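Diol-dehydratase (Roseburia inulinivorans, PDB 5I2A) is a B12-independent glycyl radical enzyme that dehydrates 1,2-propanediol, probably to propanal. Local coordinates at residues H166-V169 against Q170-T173; I177-N180 against G181-E184; R423-M427 against D428-N432. One frame throughout, in Å; residues are numbered along the deposited sequence.

Contact 1: residues H166-V169 against Q170-T173; sequences HVTV and QYET. With EDO (1,2-ethanediol), chain C.
The junction between strand 165-167 and helix 171-190 is where V169 meets Y171, across an inverse gamma turn centred on Q170. The turn is defined by Y171 N reaching back to V169 O at 2.9 Å, a weak bond with an N-H...O angle of only 136°. Y171 turns CG away from its own carbonyl carbon (chi1 -59°), which brings the ring back alongside the preceding residues, with one face turned to V169. V169 CG1 stands 3.9 Å from the ring centroid and 5° off the ring normal, a centred CH-pi contact. T168 meets the same ring differently: its CG2 lies at the edge, 4.0 Å from Y171 CE2. At the far end, Y171 OH accepts from an ordered water at 2.8 Å that also donates to V167 O and accepts from V169 N; the hydroxyl is bonded to Q273 OE1 as well. With a phenylalanine here, the water would probably lose one of its three partners and Q273 OE1 its hydroxyl mate. On the helix side, Q170 is the N-cap residue, and its OE1 accepts from T173 OG1 at 2.7 Å, while NE2 turns to D532 and G445 O. At the strand end, H166 NE2 donates in the plane of its ring to O2 of a bound 1,2-ethanediol at 2.8 Å. H283, S284, E440 and D452 bind the same molecule, which probably came from the crystallisation liquor. A small diol held by histidines and acids beside such a strand is consistent with the substrate pocket inside the alpha/beta barrel of glycyl radical dehydratases.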
loop_
_atom_site.group_PDB
_atom_site.type_symbol
_atom_site.label_atom_id
_atom_site.label_comp_id
_atom_site.label_asym_id
_atom_site.label_seq_id
_atom_site.Cartn_x
_atom_site.Cartn_y
_atom_site.Cartn_z
ATOM N N HIS A 166 -5.671 14.263 16.691
ATOM C CA HIS A 166 -4.985 15.562 16.674
ATOM C C HIS A 166 -5.410 16.385 15.467
ATOM O O HIS A 166 -4.608 16.741 14.612
ATOM C CB HIS A 166 -3.460 15.359 16.710
ATOM C CG HIS A 166 -2.988 14.808 18.012
ATOM N ND1 HIS A 166 -3.276 13.517 18.418
ATOM C CD2 HIS A 166 -2.334 15.387 19.046
ATOM C CE1 HIS A 166 -2.792 13.323 19.630
ATOM N NE2 HIS A 166 -2.203 14.439 20.029
ATOM N N VAL A 167 -6.699 16.657 15.412
ATOM C CA VAL A 167 -7.287 17.311 14.271
ATOM C C VAL A 167 -8.547 18.063 14.692
ATOM O O VAL A 167 -9.262 17.655 15.621
ATOM C CB VAL A 167 -7.630 16.288 13.153
ATOM C CG1 VAL A 167 -8.604 15.240 13.675
ATOM C CG2 VAL A 167 -8.214 16.992 11.916
ATOM N N THR A 168 -8.775 19.186 14.020
ATOM C CA THR A 168 -10.051 19.873 14.028
ATOM C C THR A 168 -10.678 19.733 12.651
ATOM O O THR A 168 -10.256 20.341 11.671
ATOM C CB THR A 168 -9.920 21.359 14.358
ATOM O OG1 THR A 168 -9.428 21.503 15.683
ATOM C CG2 THR A 168 -11.278 22.052 14.215
ATOM N N VAL A 169 -11.723 18.943 12.623
ATOM C CA VAL A 169 -12.390 18.546 11.419
ATOM C C VAL A 169 -13.368 19.682 11.016
ATOM O O VAL A 169 -13.542 20.651 11.769
ATOM C CB VAL A 169 -13.082 17.198 11.720
ATOM C CG1 VAL A 169 -14.551 17.357 12.150
ATOM C CG2 VAL A 169 -12.781 16.158 10.728
ATOM N N GLN A 170 -13.982 19.594 9.840
ATOM C CA GLN A 170 -14.929 20.619 9.405
ATOM C C GLN A 170 -16.313 20.447 10.057
ATOM O O GLN A 170 -17.265 20.040 9.396
ATOM C CB GLN A 170 -15.081 20.602 7.873
ATOM C CG GLN A 170 -13.869 21.100 7.076
ATOM C CD GLN A 170 -13.943 20.725 5.586
ATOM O OE1 GLN A 170 -15.026 20.497 5.039
ATOM N NE2 GLN A 170 -12.782 20.648 4.932
ATOM N N TYR A 171 -16.424 20.747 11.348
ATOM C CA TYR A 171 -17.728 20.686 12.008
ATOM C C TYR A 171 -18.729 21.575 11.269
ATOM O O TYR A 171 -19.893 21.222 11.123
ATOM C CB TYR A 171 -17.634 21.122 13.469
ATOM C CG TYR A 171 -16.694 20.294 14.317
ATOM C CD1 TYR A 171 -17.114 19.118 14.904
ATOM C CD2 TYR A 171 -15.392 20.708 14.535
ATOM C CE1 TYR A 171 -16.253 18.362 15.685
ATOM C CE2 TYR A 171 -14.520 19.967 15.309
ATOM C CZ TYR A 171 -14.957 18.795 15.888
ATOM O OH TYR A 171 -14.101 18.058 16.670
ATOM N N GLU A 172 -18.253 22.718 10.788
ATOM C CA GLU A 172 -19.121 23.689 10.140
ATOM C C GLU A 172 -19.689 23.159 8.817
ATOM O O GLU A 172 -20.777 23.564 8.400
ATOM C CB GLU A 172 -18.375 25.001 9.911
ATOM C CG GLU A 172 -17.248 24.909 8.896
ATOM C CD GLU A 172 -15.948 24.327 9.467
ATOM O OE1 GLU A 172 -15.854 24.071 10.694
ATOM O OE2 GLU A 172 -15.018 24.117 8.664
ATOM N N THR A 173 -18.961 22.260 8.155
ATOM C CA THR A 173 -19.483 21.665 6.938
ATOM C C THR A 173 -20.682 20.777 7.269
ATOM O O THR A 173 -21.709 20.838 6.602
ATOM C CB THR A 173 -18.421 20.841 6.190
ATOM O OG1 THR A 173 -17.383 21.717 5.731
ATOM C CG2 THR A 173 -19.052 20.145 5.000
HETATM C C1 EDO C . -1.427 16.917 22.961
HETATM O O1 EDO C . -2.167 17.135 21.762
HETATM C C2 EDO C . -1.866 15.566 23.534
HETATM O O2 EDO C . -1.437 14.465 22.708
HETATM O O HOH W 1 -12.049 17.299 14.987
HETATM O O HOH W 2 -13.764 23.686 12.381
#

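Contact 2: residues I177-N180 against G181-E184; sequences IGLN and GVKE
I177 folds its side chain across G181, and this apolar contact depends on G181 being a glycine. CG1 of I177 sits between its own backbone N and carbonyl carbon (chi1 70°), which sends CD1 forward to within 3.5 Å of G181 C. A beta carbon modelled on G181 would fall 2.4 Å from I177 CB, so the close approach leaves no place for one. A looser apolar pair, L179 CD2 and V182 CG2 at 4.4 Å, lies where L179 also meets F526 and V217, and V182 meets C214 and L530.

Four backbone bonds join each residue to the one four places on, and their geometry records a disturbed helix. K183 N meets L179 O almost straight, at 2.9 Å and 166°. G181 N to I177 O is much more bent at 131°, and the donor stands well above the plane of the I177 carbonyl. This is consistent with a kink within helix 171-190: G178 has positive phi, and the N atoms of L179 and N180 make no bond to the preceding turn. L179 and N180 also form backbone hydrogen bonds with P255 and E256, tying that loop to the break. V182 N bonds to G178 O and E184 N to N180 O, showing that regular pairing continues past it.

The polar side chains form a third group. K183 lays CG 3.3 Å from L179 O, and a bend further out, at chi3, turns the end of the chain toward its polar partners. NZ forms a salt bridge with D215 of helix 200-233 and also donates to an ordered water at 2.9 Å, which in turn donates to N180 OD1.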
loop_
_atom_site.group_PDB
_atom_site.type_symbol
_atom_site.label_atom_id
_atom_site.label_comp_id
_atom_site.label_asym_id
_atom_site.label_seq_id
_atom_site.Cartn_x
_atom_site.Cartn_y
_atom_site.Cartn_z
ATOM N N ILE A 177 -24.323 21.674 5.603
ATOM C CA ILE A 177 -24.875 20.891 4.505
ATOM C C ILE A 177 -25.263 19.479 4.926
ATOM O O ILE A 177 -25.876 18.752 4.163
ATOM C CB ILE A 177 -23.905 20.842 3.278
ATOM C CG1 ILE A 177 -22.646 19.995 3.539
ATOM C CG2 ILE A 177 -23.545 22.253 2.827
ATOM C CD1 ILE A 177 -21.679 19.928 2.313
ATOM N N GLY A 178 -24.947 19.104 6.156
ATOM C CA GLY A 178 -25.261 17.767 6.625
ATOM C C GLY A 178 -24.363 16.705 6.010
ATOM O O GLY A 178 -23.618 16.985 5.073
ATOM N N LEU A 179 -24.424 15.486 6.543
ATOM C CA LEU A 179 -23.723 14.376 5.919
ATOM C C LEU A 179 -24.370 14.076 4.565
ATOM O O LEU A 179 -23.736 13.525 3.676
ATOM C CB LEU A 179 -23.724 13.136 6.818
ATOM C CG LEU A 179 -22.898 13.290 8.103
ATOM C CD1 LEU A 179 -22.844 11.991 8.884
ATOM C CD2 LEU A 179 -21.484 13.796 7.802
ATOM N N ASN A 180 -25.634 14.457 4.404
ATOM C CA ASN A 180 -26.270 14.353 3.101
ATOM C C ASN A 180 -25.526 15.200 2.087
ATOM O O ASN A 180 -25.262 14.765 0.975
ATOM C CB ASN A 180 -27.730 14.779 3.172
ATOM C CG ASN A 180 -28.455 14.513 1.892
ATOM O OD1 ASN A 180 -28.681 13.359 1.527
ATOM N ND2 ASN A 180 -28.819 15.576 1.188
ATOM N N GLY A 181 -25.172 16.415 2.497
ATOM C CA GLY A 181 -24.380 17.296 1.672
ATOM C C GLY A 181 -22.978 16.770 1.392
ATOM O O GLY A 181 -22.457 16.957 0.294
ATOM N N VAL A 182 -22.354 16.139 2.384
ATOM C CA VAL A 182 -21.022 15.586 2.176
ATOM C C VAL A 182 -21.091 14.461 1.139
ATOM O O VAL A 182 -20.268 14.406 0.238
ATOM C CB VAL A 182 -20.395 15.077 3.499
ATOM C CG1 VAL A 182 -19.098 14.313 3.230
ATOM C CG2 VAL A 182 -20.136 16.256 4.430
ATOM N N LYS A 183 -22.097 13.603 1.247
ATOM C CA LYS A 183 -22.292 12.523 0.282
ATOM C C LYS A 183 -22.481 13.071 -1.123
ATOM O O LYS A 183 -21.932 12.535 -2.089
ATOM C CB LYS A 183 -23.490 11.662 0.664
ATOM C CG LYS A 183 -23.255 10.808 1.880
ATOM C CD LYS A 183 -24.320 9.747 2.018
ATOM C CE LYS A 183 -25.685 10.338 2.301
ATOM N NZ LYS A 183 -26.749 9.292 2.282
ATOM N N GLU A 184 -23.239 14.157 -1.234
ATOM C CA GLU A 184 -23.455 14.758 -2.540
ATOM C C GLU A 184 -22.152 15.304 -3.116
ATOM O O GLU A 184 -21.914 15.223 -4.310
ATOM C CB GLU A 184 -24.510 15.866 -2.473
ATOM C CG GLU A 184 -25.150 16.166 -3.832
ATOM C CD GLU A 184 -25.246 14.931 -4.741
ATOM O OE1 GLU A 184 -25.974 13.973 -4.381
ATOM O OE2 GLU A 184 -24.581 14.914 -5.810
HETATM O O HOH W 3 -28.426 11.515 3.188
#

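Contact 3: residues R423-M427 against D428-N432; sequences RGATM and DEARN
T426 and E429 face each other in a capping box at the start of helix 427-431, each side chain bonded to the other's backbone N-H. E429 N donates to T426 OG1 at 3.1 Å; a chi1 of 70° puts OG1 in the crowded position between the T426 backbone N and carbonyl carbon, turned to the amide. In return T426 N donates to E429 OE1 at 3.1 Å and 167°, approaching on the anti side of the carboxylate and 34° out of its plane. OE1 is also hydrogen-bonded to Y548 OH, and OE2 makes a salt bridge with K446, so both carboxylate oxygens have partners, and the lysine would probably favour the ionised form. The main-chain acceptors follow in order: T426 O takes A430 N at 2.9 Å, and M427 O takes R431 N at 3.0 Å. Before the cap, G424 closes helix 413-422 in a Schellman motif, so that one helix ends at G424 and the next is capped two residues later, at T426; A425 CB then packs against A430 CB. R431 gives NH1 to V354 O, while its backbone O accepts from R384 NH2. Over one face of its guanidinium lies M427 CG, offset toward the rim and 4.2 Å from R431 NE.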
loop_
_atom_site.group_PDB
_atom_site.type_symbol
_atom_site.label_atom_id
_atom_site.label_comp_id
_atom_site.label_asym_id
_atom_site.label_seq_id
_atom_site.Cartn_x
_atom_site.Cartn_y
_atom_site.Cartn_z
ATOM N N ARG A 423 4.968 28.441 7.791
ATOM C CA ARG A 423 4.956 27.010 7.486
ATOM C C ARG A 423 4.041 26.687 6.309
ATOM O O ARG A 423 3.887 25.529 5.959
ATOM C CB ARG A 423 4.523 26.173 8.707
ATOM C CG ARG A 423 5.416 26.334 9.949
ATOM C CD ARG A 423 6.901 26.311 9.599
ATOM N NE ARG A 423 7.778 26.153 10.765
ATOM C CZ ARG A 423 9.108 26.157 10.688
ATOM N NH1 ARG A 423 9.705 26.340 9.514
ATOM N NH2 ARG A 423 9.844 25.971 11.777
ATOM N N GLY A 424 3.411 27.703 5.722
ATOM C CA GLY A 424 2.756 27.526 4.439
ATOM C C GLY A 424 1.289 27.889 4.322
ATOM O O GLY A 424 0.731 27.827 3.231
ATOM N N ALA A 425 0.650 28.248 5.431
ATOM C CA ALA A 425 -0.754 28.670 5.380
ATOM C C ALA A 425 -0.901 30.029 4.691
ATOM O O ALA A 425 0.022 30.832 4.730
ATOM C CB ALA A 425 -1.341 28.745 6.777
ATOM N N THR A 426 -2.061 30.294 4.093
ATOM C CA THR A 426 -2.387 31.666 3.708
ATOM C C THR A 426 -2.736 32.475 4.956
ATOM O O THR A 426 -3.074 31.921 6.006
ATOM C CB THR A 426 -3.583 31.764 2.715
ATOM O OG1 THR A 426 -4.793 31.424 3.387
ATOM C CG2 THR A 426 -3.396 30.842 1.499
ATOM N N MET A 427 -2.668 33.790 4.824
ATOM C CA MET A 427 -3.080 34.672 5.895
ATOM C C MET A 427 -4.541 34.437 6.311
ATOM O O MET A 427 -4.842 34.400 7.498
ATOM C CB MET A 427 -2.885 36.134 5.484
ATOM C CG MET A 427 -3.173 37.091 6.623
ATOM S SD MET A 427 -1.857 37.038 7.849
ATOM C CE MET A 427 -0.500 37.638 6.851
ATOM N N ASP A 428 -5.447 34.280 5.346
ATOM C CA ASP A 428 -6.853 34.050 5.679
ATOM C C ASP A 428 -7.014 32.748 6.483
ATOM O O ASP A 428 -7.859 32.652 7.362
ATOM C CB ASP A 428 -7.732 33.951 4.425
ATOM C CG ASP A 428 -7.963 35.300 3.730
ATOM O OD1 ASP A 428 -7.523 36.340 4.236
ATOM O OD2 ASP A 428 -8.619 35.301 2.674
ATOM N N GLU A 429 -6.237 31.736 6.128
ATOM C CA GLU A 429 -6.330 30.446 6.806
ATOM C C GLU A 429 -5.784 30.581 8.220
ATOM O O GLU A 429 -6.412 30.157 9.173
ATOM C CB GLU A 429 -5.571 29.368 6.024
ATOM C CG GLU A 429 -6.298 28.928 4.766
ATOM C CD GLU A 429 -5.431 28.080 3.843
ATOM O OE1 GLU A 429 -4.189 28.103 3.978
ATOM O OE2 GLU A 429 -6.001 27.400 2.978
ATOM N N ALA A 430 -4.620 31.204 8.328
ATOM C CA ALA A 430 -3.918 31.327 9.590
ATOM C C ALA A 430 -4.764 32.109 10.583
ATOM O O ALA A 430 -4.796 31.783 11.768
ATOM C CB ALA A 430 -2.555 32.006 9.383
ATOM N N ARG A 431 -5.470 33.122 10.085
ATOM C CA ARG A 431 -6.336 33.934 10.929
ATOM C C ARG A 431 -7.471 33.138 11.531
ATOM O O ARG A 431 -8.038 33.532 12.547
ATOM C CB ARG A 431 -6.920 35.110 10.139
ATOM C CG ARG A 431 -6.128 36.375 10.323
ATOM C CD ARG A 431 -6.735 37.550 9.574
ATOM N NE ARG A 431 -5.793 38.659 9.503
ATOM C CZ ARG A 431 -5.943 39.708 8.704
ATOM N NH1 ARG A 431 -7.003 39.790 7.908
ATOM N NH2 ARG A 431 -5.044 40.683 8.712
ATOM N N ASN A 432 -7.806 32.026 10.894
ATOM C CA ASN A 432 -8.874 31.186 11.383
ATOM C C ASN A 432 -8.348 30.015 12.210
ATOM O O ASN A 432 -9.030 29.010 12.366
ATOM C CB ASN A 432 -9.713 30.665 10.218
ATOM C CG ASN A 432 -11.020 30.075 10.682
ATOM O OD1 ASN A 432 -11.698 30.667 11.506
ATOM N ND2 ASN A 432 -11.353 28.876 10.199
#

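How the contacts relate
Along the chain, contact 1 closes just before contact 2 opens, and contact 3 follows some 240 residues later; all lie within the pyruvate formate lyase-like part of the protein. Contacts 1 and 2 share helix 171-190, with centres 15 Å apart, and touch where T173 CG2 packs on V182 CG2 at 4.1 Å. L530 meets both, through V169 and V182. Contact 3 is 16 Å from contact 1 and 26 Å from contact 2 between centres, touching neither. Contact 1 lies about 17 Å from the chain centre and contact 2 about 31 Å, further out on the same helix. Contacts 1 and 3 are linked near the diol site: P444 touches T168 and N432, and helix 427-431 leads into strand 434-436, whose I436 touches H166.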